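Local structure of beta-galactosidase (Bacillus circulans subsp. alkalophilus, 3TTY) at residues Ser148-Gly153 with Thr250-Gly255; Glu639-Ala644 with Gln661-Ala666; Asn526-Arg531 with Tyr541-Leu546. The protein hydrolyses terminal beta-linked galactose units from galactosides, as a zinc-containing, TIM-barrel glycoside hydrolase that assembles as a trimer. All blocks are in the same frame, centred on the assembly; numbering follows the deposited sequence.

Contact 1 (Ser148-Gly153 with Thr250-Gly255); sequences SNEYGG and TTNLMG. With GLA (alpha-D-galactopyranose), chain H.
Asn252 uses both ends of its amide on the loop opposite. Its ND2 donates to OD1 of Asn149 at 2.7 Å, while its OD1 accepts the backbone N of Glu150 at 2.9 Å in a nearly straight bond (169° at the hydrogen). Both donors stand above the carbonyl planes they address, and the two amide planes are turned 49° apart, so the two amides meet at an angle and are not coplanar. A chi1 of 52° puts the Asn252 amide there, tucking CG between its own backbone N and carbonyl carbon. With OD1 of Asn149 engaged, the rotation of that amide is fixed: ND2 faces the sugar and donates to O2 of galactose at 3.1 Å, with His112 as a further partner. Glu150 runs out extended beyond CG, carrying its carboxylate to the anomeric end of the ligand, where OE2 lies 3.2 Å from the galactose O1. Across this chain, at about a right angle, comes Met254, whose SD rests 3.3 Å from OE1 of Glu150; the bend at its last torsion turns CE back to the carbonyl O of Tyr151, 3.5 Å away. One residue before Asn252, OG1 of Thr251 approaches CD2 of Tyr151 obliquely at 3.6 Å. That hydroxyl is bonded to the Val147 carbonyl and also takes a hydrogen from a water that bridges Tyr151 N and Asn252 O, so both of these backbone atoms have a partner in this buried spot. Here the C-terminal ends of the fourth and fifth barrel strands meet, and the Asn-Glu pair after strand four, with Glu307 across the pocket on strand seven, is the signature arrangement of clan GH-A active sites in TIM-barrel glycosidases.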
# COMPACT_ATOMS: atom_id res chain seq x y z
N SER A 148 24.97 -3.69 -23.51
CA SER A 148 24.39 -3.66 -22.17
C SER A 148 23.28 -4.73 -22.06
O SER A 148 23.40 -5.80 -22.64
CB SER A 148 23.85 -2.26 -21.87
OG SER A 148 23.56 -2.07 -20.50
N ASN A 149 22.23 -4.41 -21.31
CA ASN A 149 21.06 -5.26 -21.20
C ASN A 149 19.92 -4.45 -20.58
O ASN A 149 20.10 -3.82 -19.53
CB ASN A 149 21.34 -6.49 -20.34
CG ASN A 149 20.22 -7.52 -20.45
OD1 ASN A 149 20.00 -8.10 -21.51
ND2 ASN A 149 19.51 -7.74 -19.35
N GLU A 150 18.76 -4.49 -21.22
CA GLU A 150 17.57 -3.75 -20.76
C GLU A 150 17.87 -2.43 -20.02
O GLU A 150 17.67 -2.33 -18.80
CB GLU A 150 16.65 -4.64 -19.91
CG GLU A 150 16.08 -5.85 -20.64
CD GLU A 150 14.86 -6.45 -19.94
OE1 GLU A 150 14.73 -6.30 -18.69
OE2 GLU A 150 14.02 -7.07 -20.64
N TYR A 151 18.38 -1.43 -20.74
CA TYR A 151 18.48 -0.08 -20.20
C TYR A 151 17.15 0.38 -19.57
O TYR A 151 16.07 0.14 -20.11
CB TYR A 151 18.84 0.89 -21.32
CG TYR A 151 20.28 0.87 -21.78
CD1 TYR A 151 21.28 1.37 -20.98
CD2 TYR A 151 20.62 0.39 -23.05
CE1 TYR A 151 22.59 1.39 -21.41
CE2 TYR A 151 21.94 0.41 -23.49
CZ TYR A 151 22.91 0.92 -22.66
OH TYR A 151 24.23 0.96 -23.07
N GLY A 152 17.21 1.05 -18.42
CA GLY A 152 15.98 1.48 -17.78
C GLY A 152 16.13 1.99 -16.37
O GLY A 152 17.21 1.93 -15.80
N GLY A 153 15.03 2.49 -15.81
CA GLY A 153 15.04 3.10 -14.49
C GLY A 153 15.57 4.53 -14.53
O GLY A 153 16.38 4.88 -15.39
N THR A 250 22.60 -3.83 -31.51
CA THR A 250 21.30 -3.62 -30.91
C THR A 250 21.41 -3.56 -29.40
O THR A 250 22.49 -3.77 -28.83
CB THR A 250 20.31 -4.74 -31.30
OG1 THR A 250 18.99 -4.39 -30.89
CG2 THR A 250 20.70 -6.07 -30.64
N THR A 251 20.30 -3.25 -28.76
CA THR A 251 20.15 -3.47 -27.32
C THR A 251 18.73 -3.97 -27.12
O THR A 251 17.89 -3.78 -28.00
CB THR A 251 20.48 -2.20 -26.48
OG1 THR A 251 20.42 -2.53 -25.09
CG2 THR A 251 19.50 -1.04 -26.79
N ASN A 252 18.45 -4.65 -26.02
CA ASN A 252 17.15 -5.31 -25.90
C ASN A 252 16.09 -4.48 -25.16
O ASN A 252 16.27 -4.10 -24.00
CB ASN A 252 17.27 -6.74 -25.33
CG ASN A 252 18.07 -6.81 -24.04
OD1 ASN A 252 18.81 -5.89 -23.71
ND2 ASN A 252 17.94 -7.91 -23.32
N LEU A 253 14.98 -4.21 -25.86
CA LEU A 253 13.94 -3.31 -25.36
C LEU A 253 12.77 -4.08 -24.75
O LEU A 253 12.69 -5.31 -24.87
CB LEU A 253 13.42 -2.40 -26.49
CG LEU A 253 14.48 -1.81 -27.43
CD1 LEU A 253 13.83 -0.86 -28.42
CD2 LEU A 253 15.58 -1.11 -26.66
N MET A 254 11.85 -3.35 -24.13
CA MET A 254 10.84 -3.99 -23.30
C MET A 254 9.41 -3.65 -23.72
O MET A 254 8.52 -3.53 -22.89
CB MET A 254 11.08 -3.67 -21.82
CG MET A 254 12.40 -4.26 -21.32
SD MET A 254 12.87 -3.76 -19.65
CE MET A 254 13.45 -2.10 -19.95
N GLY A 255 9.21 -3.49 -25.03
CA GLY A 255 7.87 -3.29 -25.56
C GLY A 255 7.25 -1.99 -25.09
O GLY A 255 7.81 -0.91 -25.31
C1 GLA H . 14.76 -9.81 -18.96
C2 GLA H . 16.31 -9.83 -18.91
C3 GLA H . 16.89 -11.25 -18.84
C4 GLA H . 16.14 -12.00 -17.74
C5 GLA H . 14.63 -11.93 -18.02
C6 GLA H . 13.90 -12.75 -16.95
O1 GLA H . 14.17 -10.27 -20.19
O2 GLA H . 16.84 -9.17 -20.05
O3 GLA H . 18.29 -11.24 -18.50
O4 GLA H . 16.43 -11.33 -16.52
O5 GLA H . 14.20 -10.57 -17.90
O6 GLA H . 12.56 -13.03 -17.37
O HOH W 1 17.96 -2.04 -23.61

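Contact 2 (Glu639-Ala644 with Gln661-Ala666); sequences EMTFDA and QATIPA
Two short strands, 640-643 and 661-664, meet through paired backbone bonds at Met640 with Ile664 and at Phe642 with Ala662. In the first pair Met640 N reaches Ile664 O at 2.9 Å; in the second Phe642 N reaches Ala662 O at 2.8 Å, each answered by the reverse bond. The non-hydrogen-bonded pairs, Thr641 with Thr663 and Asp643 with Gln661, put their side chains on the more exposed face.

On the face carrying Met640, Phe642, Ala662 and Ile664, the Phe642 ring makes the main side-chain contacts. With chi1 at 65° its CG sits over its own backbone, between N and the carbonyl carbon, and the ring leans across to the partner strand. Ala662 CB lies over one ring face, 4.2 Å from CZ and offset toward the rim, whereas CB of Ile664 meets the ring edge at CE1, 4.1 Å away. CG2 of Ile664 in turn touches CB of Met640 at 4.0 Å, continuing the apolar row, and CB of Ala644 adds to it beside Ala662. A serine in place of Phe642 would probably leave Ala662 CB without the ring face and Ile664 without its edge contact, opening a gap toward Val632 and Met670.

Further out, Asp643 OD1 accepts the backbone N-H of Gly645, and Ala644 is joined by backbone to Gly660. Asn634 ND2 donates to the carbonyl of Pro665, tying down the exit of the second strand. The row of apolar groups is seated on the five-stranded antiparallel sheet of the C-terminal domain: Phe642 and Ile664 both touch Val632 of strand 627-634 and Met670 of strand 669-674, while the loop at Leu611, Thr613 and Pro614 lies against Phe642.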
# COMPACT_ATOMS: atom_id res chain seq x y z
N GLU A 639 -9.79 -27.39 -31.29
CA GLU A 639 -9.69 -27.35 -32.75
C GLU A 639 -10.70 -26.37 -33.34
O GLU A 639 -11.82 -26.23 -32.84
CB GLU A 639 -9.95 -28.75 -33.31
CG GLU A 639 -9.68 -28.91 -34.78
CD GLU A 639 -9.98 -30.32 -35.26
OE1 GLU A 639 -9.01 -31.09 -35.49
OE2 GLU A 639 -11.18 -30.65 -35.40
N MET A 640 -10.32 -25.69 -34.42
CA MET A 640 -11.16 -24.66 -35.01
C MET A 640 -11.15 -24.75 -36.53
O MET A 640 -10.15 -25.17 -37.12
CB MET A 640 -10.68 -23.27 -34.56
CG MET A 640 -11.77 -22.33 -34.11
SD MET A 640 -12.48 -22.73 -32.51
CE MET A 640 -13.75 -21.47 -32.38
N THR A 641 -12.25 -24.36 -37.16
CA THR A 641 -12.34 -24.41 -38.62
C THR A 641 -12.66 -23.04 -39.23
O THR A 641 -13.31 -22.21 -38.62
CB THR A 641 -13.37 -25.47 -39.12
OG1 THR A 641 -14.70 -24.99 -38.89
CG2 THR A 641 -13.20 -26.78 -38.36
N PHE A 642 -12.17 -22.81 -40.45
CA PHE A 642 -12.35 -21.52 -41.09
C PHE A 642 -12.22 -21.66 -42.59
O PHE A 642 -11.54 -22.56 -43.08
CB PHE A 642 -11.31 -20.52 -40.57
CG PHE A 642 -9.88 -20.88 -40.92
CD1 PHE A 642 -9.15 -21.74 -40.11
CD2 PHE A 642 -9.27 -20.35 -42.05
CE1 PHE A 642 -7.83 -22.08 -40.44
CE2 PHE A 642 -7.95 -20.68 -42.38
CZ PHE A 642 -7.23 -21.54 -41.57
N ASP A 643 -12.86 -20.75 -43.32
CA ASP A 643 -12.72 -20.70 -44.76
C ASP A 643 -11.38 -20.05 -45.07
O ASP A 643 -11.13 -18.91 -44.69
CB ASP A 643 -13.88 -19.93 -45.40
CG ASP A 643 -13.82 -19.90 -46.92
OD1 ASP A 643 -13.01 -20.64 -47.53
OD2 ASP A 643 -14.59 -19.13 -47.52
N ALA A 644 -10.51 -20.79 -45.74
CA ALA A 644 -9.16 -20.31 -46.00
C ALA A 644 -9.10 -19.59 -47.33
O ALA A 644 -8.04 -19.16 -47.77
CB ALA A 644 -8.17 -21.47 -45.97
N GLN A 661 -12.60 -24.75 -46.86
CA GLN A 661 -12.66 -25.11 -45.46
C GLN A 661 -11.37 -25.76 -44.96
O GLN A 661 -10.87 -26.71 -45.56
CB GLN A 661 -13.85 -26.04 -45.21
CG GLN A 661 -15.19 -25.37 -45.45
CD GLN A 661 -15.74 -24.73 -44.19
OE1 GLN A 661 -16.18 -25.43 -43.27
NE2 GLN A 661 -15.74 -23.41 -44.15
N ALA A 662 -10.82 -25.22 -43.88
CA ALA A 662 -9.63 -25.80 -43.25
C ALA A 662 -9.80 -25.84 -41.75
O ALA A 662 -10.48 -24.99 -41.16
CB ALA A 662 -8.39 -25.02 -43.62
N THR A 663 -9.20 -26.84 -41.13
CA THR A 663 -9.16 -26.90 -39.68
C THR A 663 -7.75 -26.63 -39.19
O THR A 663 -6.77 -26.82 -39.91
CB THR A 663 -9.66 -28.25 -39.12
OG1 THR A 663 -8.73 -29.28 -39.47
CG2 THR A 663 -11.04 -28.59 -39.68
N ILE A 664 -7.67 -26.17 -37.96
CA ILE A 664 -6.41 -25.82 -37.33
C ILE A 664 -6.54 -26.31 -35.90
O ILE A 664 -7.53 -26.03 -35.23
CB ILE A 664 -6.16 -24.30 -37.39
CG1 ILE A 664 -4.74 -23.95 -36.91
CG2 ILE A 664 -7.23 -23.54 -36.61
CD1 ILE A 664 -4.42 -22.44 -36.96
N PRO A 665 -5.54 -27.07 -35.44
CA PRO A 665 -5.64 -27.70 -34.12
C PRO A 665 -5.59 -26.66 -33.01
O PRO A 665 -5.20 -25.52 -33.24
CB PRO A 665 -4.38 -28.58 -34.06
CG PRO A 665 -3.87 -28.68 -35.47
CD PRO A 665 -4.30 -27.42 -36.15
N ALA A 666 -6.00 -27.07 -31.80
CA ALA A 666 -5.77 -26.26 -30.62
C ALA A 666 -4.32 -25.78 -30.62
O ALA A 666 -3.42 -26.55 -30.92
CB ALA A 666 -6.06 -27.07 -29.35

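Contact 3 (Asn526-Arg531 with Tyr541-Leu546); sequences NEIVLR and YSCGIL
A beta hairpin in the trimerisation domain, made of strands 525-530 and 540-544, is joined here by two hydrogen-bonded antiparallel pairs. Asn526 N donates to Cys543 O at 2.9 Å, and Ile528 N to Tyr541 O at 2.7 Å, each with its return bond. Segments 526-530 and 541-544 run antiparallel but strongly twisted, 134° between their directions. On the face bearing these four side chains, CD1 of Ile528 reaches diagonally across to CB of Cys543 at 3.7 Å; a chi1 of 68° sets SG of Cys543 between its own backbone N and carbonyl carbon, turned to CB of Asn526 at 3.8 Å. CD1 of Leu530 meets the Tyr541 ring in plane, at its edge, 3.6 Å from CE2. The ring's hydroxyl is bonded to Arg538 N in the connecting turn. Asn526 points its amide away from the partner strand: OD1 accepts Glu527 N and Gly562 N, while ND2 donates to the Ala563 carbonyl, so three bonds fix it, one within its own strand. Strand 525-530 is flanked on its other side by 556-561, where Ile528 and Leu530 touch Ala559; beyond strand 540-544 comes 587-589, with Asp590 just after it bonded to the Ser542 hydroxyl.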
# COMPACT_ATOMS: atom_id res chain seq x y z
N ASN A 526 -22.50 5.57 -19.62
CA ASN A 526 -23.50 6.29 -20.39
C ASN A 526 -23.82 5.44 -21.62
O ASN A 526 -23.41 4.28 -21.71
CB ASN A 526 -23.00 7.68 -20.82
CG ASN A 526 -24.13 8.67 -21.09
OD1 ASN A 526 -24.91 8.52 -22.03
ND2 ASN A 526 -24.21 9.71 -20.26
N GLU A 527 -24.53 6.02 -22.57
CA GLU A 527 -25.10 5.27 -23.66
C GLU A 527 -24.81 6.00 -24.97
O GLU A 527 -25.03 7.21 -25.08
CB GLU A 527 -26.60 5.11 -23.42
CG GLU A 527 -27.40 4.33 -24.47
CD GLU A 527 -28.91 4.36 -24.19
OE1 GLU A 527 -29.70 3.82 -25.01
OE2 GLU A 527 -29.31 4.94 -23.15
N ILE A 528 -24.29 5.26 -25.94
CA ILE A 528 -24.10 5.76 -27.29
C ILE A 528 -25.33 5.35 -28.10
O ILE A 528 -25.61 4.16 -28.27
CB ILE A 528 -22.82 5.19 -27.92
CG1 ILE A 528 -21.59 5.72 -27.19
CG2 ILE A 528 -22.73 5.55 -29.39
CD1 ILE A 528 -20.33 5.02 -27.57
N VAL A 529 -26.08 6.35 -28.55
CA VAL A 529 -27.34 6.13 -29.24
C VAL A 529 -27.25 6.58 -30.68
O VAL A 529 -27.24 7.77 -30.95
CB VAL A 529 -28.48 6.93 -28.60
CG1 VAL A 529 -29.80 6.66 -29.33
CG2 VAL A 529 -28.59 6.60 -27.12
N LEU A 530 -27.20 5.63 -31.61
CA LEU A 530 -27.13 6.00 -33.02
C LEU A 530 -28.35 6.75 -33.56
O LEU A 530 -29.50 6.42 -33.25
CB LEU A 530 -26.77 4.80 -33.89
CG LEU A 530 -25.25 4.69 -33.91
CD1 LEU A 530 -24.75 3.75 -32.80
CD2 LEU A 530 -24.77 4.29 -35.27
N ARG A 531 -28.09 7.78 -34.36
CA ARG A 531 -29.16 8.58 -34.93
C ARG A 531 -29.98 7.72 -35.87
O ARG A 531 -31.21 7.81 -35.90
CB ARG A 531 -28.58 9.77 -35.69
CG ARG A 531 -28.02 10.85 -34.80
CD ARG A 531 -29.12 11.76 -34.32
NE ARG A 531 -28.65 13.14 -34.19
CZ ARG A 531 -28.41 13.95 -35.21
NH1 ARG A 531 -28.60 13.52 -36.46
NH2 ARG A 531 -27.98 15.18 -34.99
N TYR A 541 -25.26 1.48 -27.52
CA TYR A 541 -24.08 0.81 -26.95
C TYR A 541 -23.71 1.51 -25.65
O TYR A 541 -24.20 2.59 -25.36
CB TYR A 541 -22.89 0.85 -27.91
CG TYR A 541 -23.18 0.25 -29.27
CD1 TYR A 541 -22.86 -1.08 -29.55
CD2 TYR A 541 -23.77 1.01 -30.27
CE1 TYR A 541 -23.13 -1.63 -30.80
CE2 TYR A 541 -24.04 0.48 -31.52
CZ TYR A 541 -23.72 -0.84 -31.78
OH TYR A 541 -23.99 -1.37 -33.01
N SER A 542 -22.85 0.89 -24.84
CA SER A 542 -22.43 1.55 -23.62
C SER A 542 -21.10 2.26 -23.83
O SER A 542 -20.31 1.90 -24.71
CB SER A 542 -22.33 0.56 -22.46
OG SER A 542 -21.50 -0.53 -22.82
N CYS A 543 -20.85 3.30 -23.03
CA CYS A 543 -19.55 3.96 -23.04
C CYS A 543 -19.24 4.41 -21.63
O CYS A 543 -20.13 4.43 -20.78
CB CYS A 543 -19.54 5.15 -24.00
SG CYS A 543 -20.58 6.52 -23.47
N GLY A 544 -17.99 4.77 -21.37
CA GLY A 544 -17.59 5.06 -20.01
C GLY A 544 -16.29 5.82 -19.81
O GLY A 544 -15.69 6.32 -20.76
N ILE A 545 -15.87 5.89 -18.55
CA ILE A 545 -14.62 6.52 -18.16
C ILE A 545 -14.68 8.04 -18.29
O ILE A 545 -14.78 8.74 -17.29
CB ILE A 545 -13.42 5.92 -18.90
CG1 ILE A 545 -13.47 4.40 -18.82
CG2 ILE A 545 -12.13 6.44 -18.29
CD1 ILE A 545 -12.21 3.70 -19.31
N LEU A 546 -14.62 8.55 -19.52
CA LEU A 546 -14.77 9.99 -19.72
C LEU A 546 -15.78 10.31 -20.80
O LEU A 546 -15.89 9.58 -21.78
CB LEU A 546 -13.42 10.64 -20.05
CG LEU A 546 -12.41 10.78 -18.90
CD1 LEU A 546 -10.97 10.62 -19.39
CD2 LEU A 546 -12.59 12.10 -18.16

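Contact 1 is the buried one, lying in the catalytic TIM barrel, and its chemistry is polar and specific: amides and a carboxylate beside a sugar, with a buried water bridging the backbone farther from it. Contacts 2 and 3 are antiparallel strand pairs in the C-terminal and trimerisation domains, partly buried, and bonded across chiefly by backbone. In contact 2 the side chains divide into a more buried apolar face and an exposed polar one, whereas in contact 3 the amide of Asn526 shares the face of Ile528 and Cys543. Strands 525-530 and 540-544 lie inside a large mixed sheet; 640-643 and 661-664 form a small sheet of their own. The contacts' centres lie about 36 to 40 Å apart.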